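Local coordinates for putative RnfG subunit of electron transport complex (Thermotoga maritima, PDB 3DCZ), which probably serves as an FMN-binding subunit of a membrane-bound complex that couples electron transfer to the translocation of ions across the membrane, at residues 26-31 and 99-104; 114-119 and 140-145. One frame throughout, in Å; residues are numbered along the deposited sequence.

Interaction 1: 26-31 and 99-104; sequences SAIKFV and TVVACF
Ala27, Ile28 and Val31 of helix 22-31 lie on Val101 and Cys103 of strand 98-107 in a buried, apolar contact between a helix and one face of the antiparallel sheet. The two short segments run in nearly the same direction, their axes 32° apart and 7.8 Å at closest approach. Val31 and Val101 carry most of the contact. The two methyls of Val101 divide the helix between them: CG2 meets Ala27 CB at 3.8 Å, whereas CG1 reaches toward the next turn and lies 4.0 Å from Val31 CG2. The side chains of Val31 and Val101 cross at about a right angle, and Ile28 CG1 brushes the same Val101 CG1 from a little farther off, at 4.2 Å.

This is helix-on-sheet packing with a second helix behind: Val101 and Cys103 point toward helix 22-31, while Ala102 and Phe104 project to the other side and meet Leu195, Met198 and Leu202 of helix 188-206. Strand 98-107 is the next-to-last strand of the five, and Ala27 also touches Arg117 and Ile119 of its neighbour 110-120.

At the end of the segment the fit is close. Val31 CB sits 3.7 Å from Cys103 CB, and the Val31 carbonyl O comes within 3.1 Å of that same Cys103 CB. Cys103 SG, anti to its own N (chi1 172°), lies 3.6 Å from Val31 O. That carbonyl oxygen is hydrogen-bonded by ND2 of Asn114, from the adjacent strand.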
loop_
_atom_site.group_PDB
_atom_site.type_symbol
_atom_site.label_atom_id
_atom_site.label_comp_id
_atom_site.label_asym_id
_atom_site.label_seq_id
_atom_site.Cartn_x
_atom_site.Cartn_y
_atom_site.Cartn_z
ATOM N N SER A 26 -4.688 -11.240 7.292
ATOM C CA SER A 26 -5.495 -11.304 6.074
ATOM C C SER A 26 -5.098 -10.181 5.099
ATOM O O SER A 26 -4.952 -10.396 3.887
ATOM C CB SER A 26 -6.976 -11.193 6.434
ATOM O OG SER A 26 -7.772 -11.037 5.277
ATOM N N ALA A 27 -4.925 -8.970 5.628
ATOM C CA ALA A 27 -4.502 -7.818 4.826
ATOM C C ALA A 27 -3.132 -8.004 4.209
ATOM O O ALA A 27 -2.908 -7.643 3.046
ATOM C CB ALA A 27 -4.552 -6.496 5.645
ATOM N N ILE A 28 -2.183 -8.525 4.995
ATOM C CA ILE A 28 -0.836 -8.712 4.482
ATOM C C ILE A 28 -0.862 -9.759 3.364
ATOM O O ILE A 28 -0.218 -9.586 2.325
ATOM C CB ILE A 28 0.100 -9.127 5.610
ATOM C CG1 ILE A 28 0.221 -7.965 6.584
ATOM C CG2 ILE A 28 1.502 -9.576 5.056
ATOM C CD1 ILE A 28 1.018 -8.307 7.894
ATOM N N LYS A 29 -1.613 -10.825 3.563
ATOM C CA LYS A 29 -1.783 -11.849 2.515
ATOM C C LYS A 29 -2.397 -11.222 1.261
ATOM O O LYS A 29 -1.911 -11.446 0.136
ATOM C CB LYS A 29 -2.685 -12.992 3.008
ATOM C CG LYS A 29 -2.044 -13.900 4.024
ATOM C CD LYS A 29 -3.037 -14.925 4.572
ATOM C CE LYS A 29 -2.374 -15.894 5.494
ATOM N NZ LYS A 29 -3.358 -16.940 5.852
ATOM N N PHE A 30 -3.436 -10.401 1.444
ATOM C CA PHE A 30 -4.103 -9.799 0.290
ATOM C C PHE A 30 -3.154 -8.950 -0.553
ATOM O O PHE A 30 -3.118 -9.076 -1.795
ATOM C CB PHE A 30 -5.276 -8.924 0.714
ATOM C CG PHE A 30 -5.924 -8.247 -0.448
ATOM C CD1 PHE A 30 -6.852 -8.912 -1.221
ATOM C CD2 PHE A 30 -5.587 -6.943 -0.797
ATOM C CE1 PHE A 30 -7.417 -8.314 -2.288
ATOM C CE2 PHE A 30 -6.105 -6.346 -1.903
ATOM C CZ PHE A 30 -7.076 -7.026 -2.643
ATOM N N VAL A 31 -2.335 -8.121 0.116
ATOM C CA VAL A 31 -1.482 -7.181 -0.623
ATOM C C VAL A 31 -0.295 -7.868 -1.294
ATOM O O VAL A 31 0.421 -7.266 -2.128
ATOM C CB VAL A 31 -1.035 -5.970 0.253
ATOM C CG1 VAL A 31 -2.307 -5.149 0.703
ATOM C CG2 VAL A 31 -0.212 -6.407 1.422
ATOM N N THR A 99 -6.278 1.513 9.729
ATOM C CA THR A 99 -4.922 1.362 9.276
ATOM C C THR A 99 -4.925 0.981 7.784
ATOM O O THR A 99 -5.723 0.136 7.358
ATOM C CB THR A 99 -4.178 0.237 10.041
ATOM O OG1 THR A 99 -4.118 0.591 11.427
ATOM C CG2 THR A 99 -2.754 0.046 9.521
ATOM N N VAL A 100 -4.006 1.556 7.022
ATOM C CA VAL A 100 -3.857 1.199 5.614
ATOM C C VAL A 100 -2.617 0.270 5.483
ATOM O O VAL A 100 -1.518 0.673 5.903
ATOM C CB VAL A 100 -3.577 2.438 4.720
ATOM C CG1 VAL A 100 -3.491 2.000 3.240
ATOM C CG2 VAL A 100 -4.651 3.511 4.907
ATOM N N VAL A 101 -2.795 -0.926 4.908
ATOM C CA VAL A 101 -1.700 -1.897 4.685
ATOM C C VAL A 101 -1.389 -1.820 3.193
ATOM O O VAL A 101 -2.301 -1.704 2.368
ATOM C CB VAL A 101 -2.138 -3.354 5.076
ATOM C CG1 VAL A 101 -1.015 -4.337 4.781
ATOM C CG2 VAL A 101 -2.567 -3.363 6.585
ATOM N N ALA A 102 -0.127 -1.832 2.835
ATOM C CA ALA A 102 0.266 -1.734 1.434
ATOM C C ALA A 102 1.519 -2.527 1.165
ATOM O O ALA A 102 2.346 -2.685 2.047
ATOM C CB ALA A 102 0.444 -0.282 1.006
ATOM N N CYS A 103 1.638 -2.999 -0.067
ATOM C CA CYS A 103 2.786 -3.752 -0.539
ATOM C C CYS A 103 3.423 -2.969 -1.692
ATOM O O CYS A 103 2.766 -2.594 -2.666
ATOM C CB CYS A 103 2.374 -5.146 -1.070
ATOM S SG CYS A 103 3.757 -6.001 -1.878
ATOM N N PHE A 104 4.724 -2.715 -1.548
ATOM C CA PHE A 104 5.538 -2.064 -2.552
ATOM C C PHE A 104 6.567 -3.079 -3.022
ATOM O O PHE A 104 7.128 -3.822 -2.232
ATOM C CB PHE A 104 6.279 -0.851 -1.978
ATOM C CG PHE A 104 5.370 0.258 -1.552
ATOM C CD1 PHE A 104 4.757 0.264 -0.295
ATOM C CD2 PHE A 104 5.140 1.329 -2.399
ATOM C CE1 PHE A 104 3.870 1.284 0.073
ATOM C CE2 PHE A 104 4.289 2.392 -1.992
ATOM C CZ PHE A 104 3.651 2.349 -0.746
#

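Interaction 2: 114-119 and 140-145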
loop_
_atom_site.group_PDB
_atom_site.type_symbol
_atom_site.label_atom_id
_atom_site.label_comp_id
_atom_site.label_asym_id
_atom_site.label_seq_id
_atom_site.Cartn_x
_atom_site.Cartn_y
_atom_site.Cartn_z
ATOM N N ASN A 114 2.087 -2.317 -5.336
ATOM C CA ASN A 114 1.405 -3.528 -5.800
ATOM C C ASN A 114 -0.045 -3.569 -5.402
ATOM O O ASN A 114 -0.884 -3.932 -6.207
ATOM C CB ASN A 114 2.113 -4.763 -5.247
ATOM C CG ASN A 114 1.539 -6.081 -5.771
ATOM O OD1 ASN A 114 1.736 -6.405 -6.954
ATOM N ND2 ASN A 114 0.860 -6.876 -4.892
ATOM N N SER A 115 -0.326 -3.297 -4.125
ATOM C CA SER A 115 -1.662 -3.496 -3.586
ATOM C C SER A 115 -1.840 -2.815 -2.270
ATOM O O SER A 115 -0.884 -2.451 -1.613
ATOM C CB SER A 115 -1.980 -4.988 -3.475
ATOM O OG SER A 115 -3.278 -5.279 -3.021
ATOM N N VAL A 116 -3.085 -2.616 -1.912
ATOM C CA VAL A 116 -3.474 -1.861 -0.732
ATOM C C VAL A 116 -4.687 -2.522 -0.114
ATOM O O VAL A 116 -5.569 -3.003 -0.850
ATOM C CB VAL A 116 -3.913 -0.408 -1.139
ATOM C CG1 VAL A 116 -4.334 0.390 0.067
ATOM C CG2 VAL A 116 -2.826 0.280 -1.933
ATOM N N ARG A 117 -4.763 -2.514 1.218
ATOM C CA ARG A 117 -5.971 -2.952 1.931
ATOM C C ARG A 117 -6.164 -2.027 3.115
ATOM O O ARG A 117 -5.283 -1.941 3.964
ATOM C CB ARG A 117 -5.818 -4.393 2.421
ATOM C CG ARG A 117 -6.957 -4.877 3.323
ATOM C CD ARG A 117 -8.175 -5.277 2.524
ATOM N NE ARG A 117 -8.270 -6.737 2.404
ATOM C CZ ARG A 117 -8.827 -7.390 1.388
ATOM N NH1 ARG A 117 -9.328 -6.741 0.333
ATOM N NH2 ARG A 117 -8.842 -8.722 1.413
ATOM N N VAL A 118 -7.313 -1.377 3.180
ATOM C CA VAL A 118 -7.641 -0.481 4.270
ATOM C C VAL A 118 -8.387 -1.327 5.278
ATOM O O VAL A 118 -9.388 -1.981 4.926
ATOM C CB VAL A 118 -8.520 0.714 3.750
ATOM C CG1 VAL A 118 -8.787 1.672 4.872
ATOM C CG2 VAL A 118 -7.814 1.435 2.602
ATOM N N ILE A 119 -7.912 -1.349 6.525
ATOM C CA ILE A 119 -8.586 -2.092 7.603
ATOM C C ILE A 119 -9.296 -1.095 8.504
ATOM O O ILE A 119 -8.700 -0.196 9.065
ATOM C CB ILE A 119 -7.626 -2.926 8.488
ATOM C CG1 ILE A 119 -6.757 -3.876 7.670
ATOM C CG2 ILE A 119 -8.426 -3.766 9.454
ATOM C CD1 ILE A 119 -5.578 -4.386 8.457
ATOM N N ARG A 140 -9.190 0.903 -7.045
ATOM C CA ARG A 140 -8.860 2.142 -7.756
ATOM C C ARG A 140 -7.464 2.650 -7.365
ATOM O O ARG A 140 -6.883 3.455 -8.102
ATOM C CB ARG A 140 -9.900 3.242 -7.476
ATOM C CG ARG A 140 -11.320 2.934 -7.949
ATOM C CD ARG A 140 -11.362 2.817 -9.444
ATOM N NE ARG A 140 -12.722 2.678 -9.989
ATOM C CZ ARG A 140 -13.538 3.684 -10.303
ATOM N NH1 ARG A 140 -13.201 4.945 -10.111
ATOM N NH2 ARG A 140 -14.730 3.410 -10.811
ATOM N N PHE A 141 -6.943 2.152 -6.242
ATOM C CA PHE A 141 -5.681 2.658 -5.664
ATOM C C PHE A 141 -4.426 1.876 -6.112
ATOM O O PHE A 141 -3.305 2.259 -5.771
ATOM C CB PHE A 141 -5.747 2.624 -4.133
ATOM C CG PHE A 141 -6.695 3.608 -3.531
ATOM C CD1 PHE A 141 -8.062 3.381 -3.579
ATOM C CD2 PHE A 141 -6.243 4.752 -2.923
ATOM C CE1 PHE A 141 -8.962 4.276 -3.000
ATOM C CE2 PHE A 141 -7.131 5.649 -2.360
ATOM C CZ PHE A 141 -8.474 5.409 -2.395
ATOM N N PHE A 142 -4.587 0.766 -6.824
ATOM C CA PHE A 142 -3.435 -0.051 -7.212
ATOM C C PHE A 142 -3.697 -0.891 -8.445
ATOM O O PHE A 142 -4.852 -1.147 -8.781
ATOM C CB PHE A 142 -3.058 -0.980 -6.070
ATOM C CG PHE A 142 -4.153 -1.920 -5.686
ATOM C CD1 PHE A 142 -4.283 -3.160 -6.285
ATOM C CD2 PHE A 142 -5.008 -1.598 -4.662
ATOM C CE1 PHE A 142 -5.278 -4.037 -5.859
ATOM C CE2 PHE A 142 -5.989 -2.460 -4.258
ATOM C CZ PHE A 142 -6.118 -3.682 -4.848
ATOM N N PRO A 143 -2.635 -1.327 -9.124
ATOM C CA PRO A 143 -1.231 -1.044 -8.885
ATOM C C PRO A 143 -0.872 0.352 -9.443
ATOM O O PRO A 143 -1.609 0.898 -10.289
ATOM C CB PRO A 143 -0.522 -2.157 -9.651
ATOM C CG PRO A 143 -1.415 -2.450 -10.785
ATOM C CD PRO A 143 -2.810 -2.162 -10.324
ATOM N N VAL A 144 0.269 0.887 -9.008
ATOM C CA VAL A 144 0.803 2.143 -9.530
ATOM C C VAL A 144 2.275 1.925 -9.854
ATOM O O VAL A 144 3.046 1.431 -9.005
ATOM C CB VAL A 144 0.619 3.316 -8.533
ATOM C CG1 VAL A 144 1.322 4.590 -9.061
ATOM C CG2 VAL A 144 -0.919 3.603 -8.231
ATOM N N PRO A 145 2.697 2.274 -11.083
ATOM C CA PRO A 145 4.085 2.031 -11.460
ATOM C C PRO A 145 5.029 3.069 -10.813
ATOM O O PRO A 145 4.590 4.054 -10.223
ATOM C CB PRO A 145 4.047 2.145 -12.977
ATOM C CG PRO A 145 2.902 3.059 -13.268
ATOM C CD PRO A 145 1.914 2.900 -12.166
#
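Phe142 lays its ring against the backbone of Ser115 and Val116, at a classic beta bulge where Asn114 and Ser115 both face Cys103 of the neighbouring strand. One ring face receives Ser115 CA in a CH-pi contact, 3.9 Å from the centroid of the Phe142 ring and 24° off its normal. Ser115 OG stands above the ring plane too, shifted toward the rim and 3.7 Å from Phe142 CE1. Farther along the strand, Val116 CB packs on Phe142 CD2 at 3.9 Å, and Val116 CG2 makes a looser contact with Phe141 CB.

The ring owes its place to a chi1 of 60°, which tucks CG between the backbone N and the carbonyl carbon of Phe142. A cis peptide follows, leading into Pro143, and Phe142 O accepts a hydrogen bond from Lys170 NZ. Farther out, Val144 is joined to Leu113 by a backbone hydrogen bond, so the loop before helix 146-151 is held to edge strand 110-120 on both sides of Pro143. Phe141 turns its ring away from the strand, toward Pro188, Val191 and Val192 at the start of helix 188-206. The side chain of Asn114 leaves the backbone on the side away from the loop, and the ND2 that binds Val31 O also reaches Lys33 O in a hydrogen bond. The carbonyl O of Asn114 is buried without a polar partner in the model, 3.5 Å from Phe142 CD1 and 3.9 Å from Pro143 CB.

Interactions 1 and 2 are centred 9 Å apart and share a beta hairpin: strand 98-107 carries the first, strand 110-120 the second. Probable backbone hydrogen bonds tie the strands together at Cys103 O to Asn114 N and at Thr99 O to Ile119 N, both 2.8 Å. Phe30, on the helix of interaction 1, bridges to the other contact directly; its CE2 lies 3.2 Å from Ser115 OG, and in the conformer modelled here Arg117 pairs with its ring in a cation-pi contact. No flavin is bound here, and Thr185, the predicted site of FMN attachment, is unmodelled. A 1,2-ethanediol, probably from the crystallisation liquor, lies about 4 Å from the Phe142 side chain.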